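Local coordinates for purine nucleoside phosphorylase (Grouper iridovirus, PDB 3KHS), which probably catalyses the phosphorolysis of purine nucleosides to free purine base and ribose 1-phosphate, a step of purine nucleoside salvage, at residues N112-F126 / L233-N245. Sequence-based numbering, arbitrary orientation.
Sequences NAAGGLNPSYRPGDF and LAVSLISNVIASN. With PO4 (phosphate ion), chain G.
A chi1 of 65° sets N112 CG between its backbone N and carbonyl carbon, while S236 (chi1 -69°) holds OG beside its backbone N; the two meet on one sheet face, S236 OG donating to N112 OD1 at 2.7 Å. N112 ND2 is hydrogen-bonded to T218. Parallel pairing of 112-116 with 233-241 includes A114 N to L237 O (2.9 Å) and G116 N to N240 O (2.8 Å). Between these bonds the register slips by one residue, since A114 pairs with I238 but G116 with V241, which fits a beta bulge at S239. Two turns, N118-Y121 and R122-D125, bring the first segment back; from the second, D125 O accepts from I238 N and G124 N donates to I238 O, both 2.8 Å, and F126 pairs antiparallel with L237. I238 CD1 lies 3.7 Å from Y121 CD2, its side chain roughly perpendicular to tyrosine's, and L237 CD2 meets the F126 ring at its edge, 3.9 Å from CE2. A113 N donates to a phosphate also bound by S30, R81, H83 and S217, consistent with the family's phosphate site. Strand 231-241 lies between strands 107-116 and 126-129, with Y189 of strand 184-191 against N112, A114 and S236, and helix 257-279 packed on F126 and V235.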
ATOM      1  N   ASN B 112      -0.826 -18.100 -14.315  1.00 32.01           N
ATOM      2  CA  ASN B 112      -1.924 -17.413 -13.641  1.00 31.03           C
ATOM      3  C   ASN B 112      -2.933 -16.989 -14.684  1.00 34.28           C
ATOM      4  O   ASN B 112      -2.668 -17.056 -15.886  1.00 36.88           O
ATOM      5  CB  ASN B 112      -1.435 -16.192 -12.868  1.00 29.60           C
ATOM      6  CG  ASN B 112      -0.860 -15.100 -13.764  1.00 28.56           C
ATOM      7  OD1 ASN B 112      -1.470 -14.711 -14.759  1.00 37.02           O
ATOM      8  ND2 ASN B 112       0.298 -14.573 -13.392  1.00 26.79           N
ATOM      9  N   ALA B 113      -4.101 -16.584 -14.214  1.00 32.93           N
ATOM     10  CA  ALA B 113      -5.167 -16.097 -15.073  1.00 32.06           C
ATOM     11  C   ALA B 113      -5.143 -14.598 -14.780  1.00 35.51           C
ATOM     12  O   ALA B 113      -5.070 -14.199 -13.613  1.00 31.63           O
ATOM     13  CB  ALA B 113      -6.504 -16.705 -14.657  1.00 28.03           C
ATOM     14  N   ALA B 114      -5.154 -13.773 -15.823  1.00 31.67           N
ATOM     15  CA  ALA B 114      -5.117 -12.334 -15.625  1.00 32.95           C
ATOM     16  C   ALA B 114      -6.019 -11.571 -16.596  1.00 30.73           C
ATOM     17  O   ALA B 114      -6.502 -12.133 -17.564  1.00 34.91           O
ATOM     18  CB  ALA B 114      -3.711 -11.853 -15.745  1.00 22.50           C
ATOM     19  N   GLY B 115      -6.254 -10.300 -16.287  1.00 29.19           N
ATOM     20  CA  GLY B 115      -7.064  -9.450 -17.133  1.00 28.10           C
ATOM     21  C   GLY B 115      -6.148  -8.672 -18.053  1.00 30.38           C
ATOM     22  O   GLY B 115      -5.177  -8.060 -17.590  1.00 31.70           O
ATOM     23  N   GLY B 116      -6.426  -8.719 -19.354  1.00 29.43           N
ATOM     24  CA  GLY B 116      -5.593  -8.002 -20.295  1.00 32.55           C
ATOM     25  C   GLY B 116      -5.947  -6.523 -20.405  1.00 33.85           C
ATOM     26  O   GLY B 116      -7.109  -6.172 -20.476  1.00 37.75           O
ATOM     27  N   LEU B 117      -4.933  -5.670 -20.407  1.00 34.26           N
ATOM     28  CA  LEU B 117      -5.097  -4.235 -20.529  1.00 34.22           C
ATOM     29  C   LEU B 117      -4.574  -3.831 -21.915  1.00 40.13           C
ATOM     30  O   LEU B 117      -5.059  -2.873 -22.517  1.00 42.34           O
ATOM     31  CB  LEU B 117      -4.296  -3.540 -19.431  1.00 32.62           C
ATOM     32  CG  LEU B 117      -4.811  -3.824 -18.003  1.00 34.52           C
ATOM     33  CD1 LEU B 117      -3.745  -3.545 -16.980  1.00 26.81           C
ATOM     34  CD2 LEU B 117      -6.066  -2.977 -17.720  1.00 29.58           C
ATOM     35  N   ASN B 118      -3.591  -4.575 -22.421  1.00 38.91           N
ATOM     36  CA  ASN B 118      -3.002  -4.309 -23.728  1.00 38.48           C
ATOM     37  C   ASN B 118      -4.050  -4.442 -24.835  1.00 39.34           C
ATOM     38  O   ASN B 118      -4.649  -5.494 -25.016  1.00 41.13           O
ATOM     39  CB  ASN B 118      -1.848  -5.280 -23.993  1.00 37.07           C
ATOM     40  CG  ASN B 118      -1.018  -4.887 -25.211  1.00 35.15           C
ATOM     41  OD1 ASN B 118      -1.509  -4.863 -26.335  1.00 37.81           O
ATOM     42  ND2 ASN B 118       0.229  -4.570 -24.982  1.00 31.65           N
ATOM     43  N   PRO B 119      -4.244  -3.379 -25.619  1.00 41.14           N
ATOM     44  CA  PRO B 119      -5.215  -3.312 -26.723  1.00 43.81           C
ATOM     45  C   PRO B 119      -5.246  -4.501 -27.673  1.00 43.62           C
ATOM     46  O   PRO B 119      -6.290  -4.816 -28.226  1.00 46.60           O
ATOM     47  CB  PRO B 119      -4.820  -2.034 -27.472  1.00 39.25           C
ATOM     48  CG  PRO B 119      -4.120  -1.217 -26.433  1.00 41.41           C
ATOM     49  CD  PRO B 119      -3.325  -2.231 -25.656  1.00 37.69           C
ATOM     50  N   SER B 120      -4.113  -5.157 -27.873  1.00 40.95           N
ATOM     51  CA  SER B 120      -4.081  -6.265 -28.820  1.00 44.51           C
ATOM     52  C   SER B 120      -4.290  -7.656 -28.225  1.00 44.64           C
ATOM     53  O   SER B 120      -4.292  -8.645 -28.940  1.00 44.32           O
ATOM     54  CB  SER B 120      -2.772  -6.234 -29.605  1.00 41.71           C
ATOM     55  OG  SER B 120      -1.690  -6.210 -28.709  1.00 47.83           O
ATOM     56  N   TYR B 121      -4.473  -7.737 -26.916  1.00 41.73           N
ATOM     57  CA  TYR B 121      -4.690  -9.025 -26.289  1.00 33.85           C
ATOM     58  C   TYR B 121      -6.141  -9.394 -26.474  1.00 36.83           C
ATOM     59  O   TYR B 121      -7.004  -8.523 -26.557  1.00 42.97           O
ATOM     60  CB  TYR B 121      -4.374  -8.980 -24.773  1.00 29.90           C
ATOM     61  CG  TYR B 121      -2.901  -8.817 -24.395  1.00 30.75           C
ATOM     62  CD1 TYR B 121      -1.950  -8.474 -25.351  1.00 32.59           C
ATOM     63  CD2 TYR B 121      -2.471  -8.966 -23.069  1.00 31.47           C
ATOM     64  CE1 TYR B 121      -0.619  -8.268 -25.015  1.00 37.92           C
ATOM     65  CE2 TYR B 121      -1.112  -8.765 -22.710  1.00 36.86           C
ATOM     66  CZ  TYR B 121      -0.194  -8.408 -23.697  1.00 38.46           C
ATOM     67  OH  TYR B 121       1.130  -8.131 -23.396  1.00 38.20           O
ATOM     68  N   ARG B 122      -6.406 -10.689 -26.525  1.00 37.86           N
ATOM     69  CA  ARG B 122      -7.765 -11.200 -26.657  1.00 40.70           C
ATOM     70  C   ARG B 122      -7.966 -12.301 -25.615  1.00 41.35           C
ATOM     71  O   ARG B 122      -7.013 -12.976 -25.204  1.00 39.34           O
ATOM     72  CB  ARG B 122      -8.019 -11.865 -28.018  1.00 34.58           C
ATOM     73  CG  ARG B 122      -7.592 -11.127 -29.247  1.00 36.82           C
ATOM     74  CD  ARG B 122      -8.192 -11.837 -30.462  1.00 40.05           C
ATOM     75  NE  ARG B 122      -7.662 -11.350 -31.729  1.00 39.04           N
ATOM     76  CZ  ARG B 122      -7.963 -11.886 -32.902  1.00 33.28           C
ATOM     77  NH1 ARG B 122      -8.794 -12.915 -32.957  1.00 35.65           N
ATOM     78  NH2 ARG B 122      -7.420 -11.405 -34.010  1.00 38.31           N
ATOM     79  N   PRO B 123      -9.211 -12.492 -25.165  1.00 40.79           N
ATOM     80  CA  PRO B 123      -9.407 -13.559 -24.186  1.00 39.28           C
ATOM     81  C   PRO B 123      -8.944 -14.879 -24.792  1.00 40.33           C
ATOM     82  O   PRO B 123      -9.302 -15.206 -25.914  1.00 42.64           O
ATOM     83  CB  PRO B 123     -10.921 -13.522 -23.919  1.00 32.93           C
ATOM     84  CG  PRO B 123     -11.472 -12.556 -24.930  1.00 40.29           C
ATOM     85  CD  PRO B 123     -10.377 -11.602 -25.212  1.00 37.90           C
ATOM     86  N   GLY B 124      -8.134 -15.626 -24.048  1.00 41.46           N
ATOM     87  CA  GLY B 124      -7.628 -16.897 -24.529  1.00 34.17           C
ATOM     88  C   GLY B 124      -6.154 -16.819 -24.831  1.00 31.10           C
ATOM     89  O   GLY B 124      -5.480 -17.860 -24.882  1.00 32.71           O
ATOM     90  N   ASP B 125      -5.652 -15.596 -25.023  1.00 28.32           N
ATOM     91  CA  ASP B 125      -4.238 -15.391 -25.327  1.00 32.42           C
ATOM     92  C   ASP B 125      -3.354 -15.728 -24.127  1.00 37.83           C
ATOM     93  O   ASP B 125      -3.825 -15.878 -22.999  1.00 37.84           O
ATOM     94  CB  ASP B 125      -3.951 -13.941 -25.708  1.00 25.64           C
ATOM     95  CG  ASP B 125      -4.491 -13.561 -27.075  1.00 32.46           C
ATOM     96  OD1 ASP B 125      -5.130 -14.417 -27.729  1.00 29.87           O
ATOM     97  OD2 ASP B 125      -4.267 -12.393 -27.484  1.00 28.96           O
ATOM     98  N   PHE B 126      -2.056 -15.833 -24.395  1.00 38.08           N
ATOM     99  CA  PHE B 126      -1.059 -16.098 -23.372  1.00 34.64           C
ATOM    100  C   PHE B 126      -0.132 -14.893 -23.334  1.00 34.38           C
ATOM    101  O   PHE B 126       0.219 -14.347 -24.376  1.00 36.80           O
ATOM    102  CB  PHE B 126      -0.213 -17.319 -23.740  1.00 36.06           C
ATOM    103  CG  PHE B 126      -0.902 -18.649 -23.548  1.00 32.22           C
ATOM    104  CD1 PHE B 126      -0.351 -19.805 -24.090  1.00 33.91           C
ATOM    105  CD2 PHE B 126      -2.066 -18.756 -22.821  1.00 33.82           C
ATOM    106  CE1 PHE B 126      -0.954 -21.043 -23.906  1.00 33.62           C
ATOM    107  CE2 PHE B 126      -2.675 -20.001 -22.632  1.00 37.70           C
ATOM    108  CZ  PHE B 126      -2.114 -21.140 -23.178  1.00 34.56           C
ATOM    109  N   LEU B 233      10.053 -18.134 -14.763  1.00 33.56           N
ATOM    110  CA  LEU B 233       9.329 -17.981 -16.004  1.00 31.12           C
ATOM    111  C   LEU B 233       7.871 -17.926 -15.555  1.00 31.85           C
ATOM    112  O   LEU B 233       7.432 -18.738 -14.742  1.00 32.19           O
ATOM    113  CB  LEU B 233       9.538 -19.162 -16.911  1.00 24.13           C
ATOM    114  CG  LEU B 233       8.467 -19.262 -17.991  1.00 37.54           C
ATOM    115  CD1 LEU B 233       8.558 -18.026 -18.904  1.00 33.22           C
ATOM    116  CD2 LEU B 233       8.613 -20.586 -18.769  1.00 25.41           C
ATOM    117  N   ALA B 234       7.134 -16.944 -16.055  1.00 32.75           N
ATOM    118  CA  ALA B 234       5.725 -16.825 -15.703  1.00 33.95           C
ATOM    119  C   ALA B 234       4.920 -16.573 -16.967  1.00 31.66           C
ATOM    120  O   ALA B 234       5.311 -15.758 -17.798  1.00 32.43           O
ATOM    121  CB  ALA B 234       5.537 -15.695 -14.720  1.00 32.12           C
ATOM    122  N   VAL B 235       3.813 -17.290 -17.112  1.00 35.31           N
ATOM    123  CA  VAL B 235       2.934 -17.142 -18.267  1.00 35.65           C
ATOM    124  C   VAL B 235       1.493 -16.860 -17.792  1.00 37.65           C
ATOM    125  O   VAL B 235       0.915 -17.659 -17.057  1.00 35.59           O
ATOM    126  CB  VAL B 235       2.922 -18.445 -19.131  1.00 36.91           C
ATOM    127  CG1 VAL B 235       1.893 -18.322 -20.272  1.00 30.07           C
ATOM    128  CG2 VAL B 235       4.313 -18.712 -19.724  1.00 32.82           C
ATOM    129  N   SER B 236       0.919 -15.739 -18.217  1.00 37.95           N
ATOM    130  CA  SER B 236      -0.456 -15.403 -17.850  1.00 33.98           C
ATOM    131  C   SER B 236      -1.431 -15.820 -18.955  1.00 32.53           C
ATOM    132  O   SER B 236      -1.182 -15.614 -20.136  1.00 29.06           O
ATOM    133  CB  SER B 236      -0.633 -13.882 -17.641  1.00 29.14           C
ATOM    134  OG  SER B 236       0.030 -13.372 -16.504  1.00 38.33           O
ATOM    135  N   LEU B 237      -2.539 -16.413 -18.549  1.00 30.31           N
ATOM    136  CA  LEU B 237      -3.584 -16.777 -19.478  1.00 35.59           C
ATOM    137  C   LEU B 237      -4.485 -15.526 -19.420  1.00 34.61           C
ATOM    138  O   LEU B 237      -4.974 -15.160 -18.356  1.00 28.41           O
ATOM    139  CB  LEU B 237      -4.287 -18.029 -18.949  1.00 28.81           C
ATOM    140  CG  LEU B 237      -5.570 -18.569 -19.557  1.00 34.21           C
ATOM    141  CD1 LEU B 237      -6.722 -18.092 -18.700  1.00 38.32           C
ATOM    142  CD2 LEU B 237      -5.726 -18.163 -20.998  1.00 32.98           C
ATOM    143  N   ILE B 238      -4.652 -14.830 -20.541  1.00 40.02           N
ATOM    144  CA  ILE B 238      -5.499 -13.636 -20.535  1.00 38.15           C
ATOM    145  C   ILE B 238      -6.922 -14.139 -20.584  1.00 36.28           C
ATOM    146  O   ILE B 238      -7.457 -14.384 -21.646  1.00 37.28           O
ATOM    147  CB  ILE B 238      -5.221 -12.714 -21.743  1.00 34.63           C
ATOM    148  CG1 ILE B 238      -3.771 -12.246 -21.710  1.00 26.78           C
ATOM    149  CG2 ILE B 238      -6.143 -11.512 -21.713  1.00 33.91           C
ATOM    150  CD1 ILE B 238      -3.392 -11.456 -20.499  1.00 25.22           C
ATOM    151  N   SER B 239      -7.523 -14.319 -19.413  1.00 39.25           N
ATOM    152  CA  SER B 239      -8.883 -14.834 -19.341  1.00 36.30           C
ATOM    153  C   SER B 239      -9.974 -13.850 -19.796  1.00 37.58           C
ATOM    154  O   SER B 239     -11.041 -14.268 -20.225  1.00 36.03           O
ATOM    155  CB  SER B 239      -9.167 -15.330 -17.922  1.00 38.20           C
ATOM    156  OG  SER B 239      -8.802 -14.368 -16.955  1.00 43.53           O
ATOM    157  N   ASN B 240      -9.698 -12.552 -19.709  1.00 35.04           N
ATOM    158  CA  ASN B 240     -10.650 -11.528 -20.114  1.00 34.75           C
ATOM    159  C   ASN B 240      -9.812 -10.311 -20.482  1.00 32.84           C
ATOM    160  O   ASN B 240      -8.627 -10.250 -20.145  1.00 31.37           O
ATOM    161  CB  ASN B 240     -11.609 -11.174 -18.962  1.00 40.69           C
ATOM    162  CG  ASN B 240     -10.925 -10.357 -17.857  1.00 51.88           C
ATOM    163  OD1 ASN B 240     -10.317 -10.909 -16.910  1.00 53.49           O
ATOM    164  ND2 ASN B 240     -10.999  -9.029 -17.986  1.00 49.55           N
ATOM    165  N   VAL B 241     -10.432  -9.355 -21.166  1.00 28.95           N
ATOM    166  CA  VAL B 241      -9.755  -8.153 -21.602  1.00 37.13           C
ATOM    167  C   VAL B 241     -10.600  -6.945 -21.278  1.00 35.97           C
ATOM    168  O   VAL B 241     -11.808  -6.989 -21.358  1.00 31.24           O
ATOM    169  CB  VAL B 241      -9.479  -8.161 -23.126  1.00 38.20           C
ATOM    170  CG1 VAL B 241      -8.922  -6.815 -23.542  1.00 48.30           C
ATOM    171  CG2 VAL B 241      -8.485  -9.246 -23.478  1.00 35.84           C
ATOM    172  N   ILE B 242      -9.933  -5.862 -20.918  1.00 42.24           N
ATOM    173  CA  ILE B 242     -10.588  -4.633 -20.536  1.00 46.10           C
ATOM    174  C   ILE B 242     -10.669  -3.748 -21.758  1.00 49.08           C
ATOM    175  O   ILE B 242      -9.688  -3.612 -22.475  1.00 53.24           O
ATOM    176  CB  ILE B 242      -9.777  -3.931 -19.435  1.00 46.87           C
ATOM    177  CG1 ILE B 242      -9.845  -4.742 -18.135  1.00 49.62           C
ATOM    178  CG2 ILE B 242     -10.292  -2.518 -19.217  1.00 51.54           C
ATOM    179  CD1 ILE B 242      -8.970  -5.983 -18.081  1.00 45.43           C
ATOM    180  N   ALA B 243     -11.833  -3.159 -22.011  1.00 47.92           N
ATOM    181  CA  ALA B 243     -11.977  -2.287 -23.173  1.00 48.03           C
ATOM    182  C   ALA B 243     -11.174  -0.999 -23.003  1.00 47.40           C
ATOM    183  O   ALA B 243     -10.649  -0.714 -21.932  1.00 47.30           O
ATOM    184  CB  ALA B 243     -13.443  -1.957 -23.409  1.00 51.02           C
ATOM    185  N   SER B 244     -11.091  -0.222 -24.071  1.00 49.54           N
ATOM    186  CA  SER B 244     -10.347   1.023 -24.048  1.00 51.59           C
ATOM    187  C   SER B 244     -10.828   2.005 -22.991  1.00 50.75           C
ATOM    188  O   SER B 244     -10.023   2.757 -22.462  1.00 53.95           O
ATOM    189  CB  SER B 244     -10.380   1.677 -25.432  1.00 53.75           C
ATOM    190  OG  SER B 244     -11.705   1.757 -25.925  1.00 56.30           O
ATOM    191  N   ASN B 245     -12.122   1.999 -22.674  1.00 50.49           N
ATOM    192  CA  ASN B 245     -12.666   2.912 -21.665  1.00 52.23           C
ATOM    193  C   ASN B 245     -12.338   2.451 -20.237  1.00 52.89           C
ATOM    194  O   ASN B 245     -12.732   3.095 -19.253  1.00 48.16           O
ATOM    195  CB  ASN B 245     -14.176   3.024 -21.826  1.00 47.10           C
ATOM    196  CG  ASN B 245     -14.853   1.695 -21.678  1.00 56.71           C
ATOM    197  OD1 ASN B 245     -14.202   0.655 -21.787  1.00 59.99           O
ATOM    198  ND2 ASN B 245     -16.162   1.706 -21.441  1.00 53.51           N
TER
HETATM  199  P   PO4 G 291      -4.224 -16.623 -10.166  1.00 37.50           P
HETATM  200  O1  PO4 G 291      -4.100 -17.445 -11.400  1.00 37.10           O
HETATM  201  O2  PO4 G 291      -3.666 -17.379  -9.000  1.00 35.50           O
HETATM  202  O3  PO4 G 291      -3.460 -15.351 -10.321  1.00 36.46           O
HETATM  203  O4  PO4 G 291      -5.660 -16.316  -9.927  1.00 39.15           O